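Local coordinates for protein beta-mannosidase (Trichoderma harzianum, PDB 4CVU) that is a fungal glycoside hydrolase of family 2 that probably hydrolyses terminal beta-linked mannose residues from the non-reducing ends of saccharides, at residues A[200-205]-A[420-425]. Sequence-based numbering, arbitrary orientation.
Sequences WDWGPA and RVWSSG
W422 drives the edge of its indole against the face of W200, the two planes at 79°, with CZ2 of W422 3.4 Å from CE2 of W200 and CH2 of W422 above the ring centre. W202 completes the aromatic cluster in the reverse sense: its own edge is turned toward a face of W422, offset, and CZ2 of W202 lies 3.6 Å from CZ3 of W422. Packing is tight where the three indoles meet. W422 reaches it with CG anti to the backbone N (chi1 173°), which sends the ring across to the other loop. With W200 cut back to an alanine, the CZ2–CH2 edge of W422 would probably lose the face it packs on, leaving that ring freer to shift. All three tryptophans are buried, so the looser part lies in the backbones, whose nearest CA atoms, those of W200 and S424, are still 9.9 Å apart. A cis peptide precedes S424, whose N sits over the rim of the W422 ring. The contact is interdomain: the galactose-binding-like domain's loop between helix 159-168 and strand 215-221 packs on the C-terminal end of strand 418-421 of the catalytic (beta/alpha)8 barrel, between parallel strands 380-389 and 442-446.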
loop_
_atom_site.group_PDB
_atom_site.type_symbol
_atom_site.label_atom_id
_atom_site.label_comp_id
_atom_site.label_asym_id
_atom_site.label_seq_id
_atom_site.Cartn_x
_atom_site.Cartn_y
_atom_site.Cartn_z
ATOM N N TRP A 200 -10.852 -16.802 12.111
ATOM C CA TRP A 200 -12.309 -17.053 11.991
ATOM C C TRP A 200 -12.695 -16.710 10.554
ATOM O O TRP A 200 -11.849 -16.251 9.743
ATOM C CB TRP A 200 -13.120 -16.261 13.052
ATOM C CG TRP A 200 -14.379 -16.997 13.633
ATOM C CD1 TRP A 200 -15.654 -16.868 13.215
ATOM C CD2 TRP A 200 -14.413 -17.948 14.722
ATOM N NE1 TRP A 200 -16.500 -17.684 13.944
ATOM C CE2 TRP A 200 -15.760 -18.362 14.871
ATOM C CE3 TRP A 200 -13.448 -18.501 15.554
ATOM C CZ2 TRP A 200 -16.161 -19.287 15.830
ATOM C CZ3 TRP A 200 -13.850 -19.420 16.545
ATOM C CH2 TRP A 200 -15.215 -19.800 16.667
ATOM N N ASP A 201 -13.967 -16.927 10.220
ATOM C CA ASP A 201 -14.443 -16.682 8.884
ATOM C C ASP A 201 -14.659 -15.196 8.568
ATOM O O ASP A 201 -15.078 -14.897 7.476
ATOM C CB ASP A 201 -15.704 -17.522 8.533
ATOM C CG ASP A 201 -16.876 -17.291 9.451
ATOM O OD1 ASP A 201 -16.850 -16.430 10.366
ATOM O OD2 ASP A 201 -17.899 -17.995 9.237
ATOM N N TRP A 202 -14.274 -14.296 9.474
ATOM C CA TRP A 202 -14.205 -12.879 9.196
ATOM C C TRP A 202 -12.890 -12.246 9.655
ATOM O O TRP A 202 -12.816 -11.055 9.655
ATOM C CB TRP A 202 -15.353 -12.083 9.862
ATOM C CG TRP A 202 -15.794 -12.640 11.156
ATOM C CD1 TRP A 202 -16.967 -13.336 11.387
ATOM C CD2 TRP A 202 -15.077 -12.646 12.379
ATOM N NE1 TRP A 202 -17.012 -13.750 12.687
ATOM C CE2 TRP A 202 -15.865 -13.326 13.318
ATOM C CE3 TRP A 202 -13.831 -12.125 12.791
ATOM C CZ2 TRP A 202 -15.449 -13.517 14.622
ATOM C CZ3 TRP A 202 -13.451 -12.285 14.073
ATOM C CH2 TRP A 202 -14.230 -12.965 14.990
ATOM N N GLY A 203 -11.909 -13.013 10.067
ATOM C CA GLY A 203 -10.671 -12.422 10.675
ATOM C C GLY A 203 -9.466 -13.303 10.523
ATOM O O GLY A 203 -9.590 -14.497 10.142
ATOM N N PRO A 204 -8.263 -12.720 10.756
ATOM C CA PRO A 204 -6.969 -13.376 10.585
ATOM C C PRO A 204 -6.584 -14.208 11.805
ATOM O O PRO A 204 -7.308 -14.204 12.856
ATOM C CB PRO A 204 -5.992 -12.180 10.431
ATOM C CG PRO A 204 -6.609 -11.115 11.288
ATOM C CD PRO A 204 -8.116 -11.314 11.198
ATOM N N ALA A 205 -5.466 -14.913 11.694
ATOM C CA ALA A 205 -5.015 -15.805 12.735
ATOM C C ALA A 205 -3.618 -15.464 13.176
ATOM O O ALA A 205 -2.676 -16.203 12.823
ATOM C CB ALA A 205 -5.029 -17.235 12.220
ATOM N N ARG A 420 -24.978 -8.213 21.425
ATOM C CA ARG A 420 -24.519 -9.489 21.886
ATOM C C ARG A 420 -23.020 -9.542 21.797
ATOM O O ARG A 420 -22.483 -9.470 20.695
ATOM C CB ARG A 420 -25.093 -10.627 21.049
ATOM C CG ARG A 420 -24.345 -11.923 21.263
ATOM C CD ARG A 420 -25.197 -13.087 20.809
ATOM N NE ARG A 420 -24.479 -14.356 20.898
ATOM C CZ ARG A 420 -24.160 -15.157 19.883
ATOM N NH1 ARG A 420 -24.447 -14.859 18.624
ATOM N NH2 ARG A 420 -23.534 -16.288 20.138
ATOM N N VAL A 421 -22.362 -9.678 22.942
ATOM C CA VAL A 421 -20.920 -9.784 23.012
ATOM C C VAL A 421 -20.553 -11.252 22.748
ATOM O O VAL A 421 -20.526 -12.089 23.644
ATOM C CB VAL A 421 -20.345 -9.275 24.350
ATOM C CG1 VAL A 421 -18.825 -9.231 24.299
ATOM C CG2 VAL A 421 -20.871 -7.908 24.664
ATOM N N TRP A 422 -20.260 -11.511 21.479
ATOM C CA TRP A 422 -20.080 -12.816 20.900
ATOM C C TRP A 422 -18.902 -13.590 21.484
ATOM O O TRP A 422 -17.844 -13.024 21.709
ATOM C CB TRP A 422 -19.872 -12.617 19.380
ATOM C CG TRP A 422 -19.509 -13.883 18.641
ATOM C CD1 TRP A 422 -20.388 -14.832 18.183
ATOM C CD2 TRP A 422 -18.206 -14.333 18.290
ATOM N NE1 TRP A 422 -19.700 -15.834 17.536
ATOM C CE2 TRP A 422 -18.359 -15.559 17.603
ATOM C CE3 TRP A 422 -16.909 -13.839 18.509
ATOM C CZ2 TRP A 422 -17.264 -16.298 17.131
ATOM C CZ3 TRP A 422 -15.830 -14.555 18.029
ATOM C CH2 TRP A 422 -16.008 -15.777 17.357
ATOM N N SER A 423 -19.082 -14.888 21.717
ATOM C CA SER A 423 -17.950 -15.763 22.113
ATOM C C SER A 423 -17.478 -16.536 20.882
ATOM O O SER A 423 -18.317 -17.046 20.142
ATOM C CB SER A 423 -18.359 -16.721 23.254
ATOM O OG SER A 423 -19.505 -17.526 22.894
ATOM N N SER A 424 -16.166 -16.661 20.642
ATOM C CA SER A 424 -15.090 -16.206 21.495
ATOM C C SER A 424 -14.072 -15.406 20.739
ATOM O O SER A 424 -13.388 -15.916 19.833
ATOM C CB SER A 424 -14.374 -17.369 22.214
ATOM O OG SER A 424 -13.112 -16.963 22.803
ATOM N N GLY A 425 -14.236 -14.115 20.987
ATOM C CA GLY A 425 -13.213 -13.155 21.391
ATOM C C GLY A 425 -13.001 -13.290 22.896
ATOM O O GLY A 425 -12.378 -14.270 23.359
#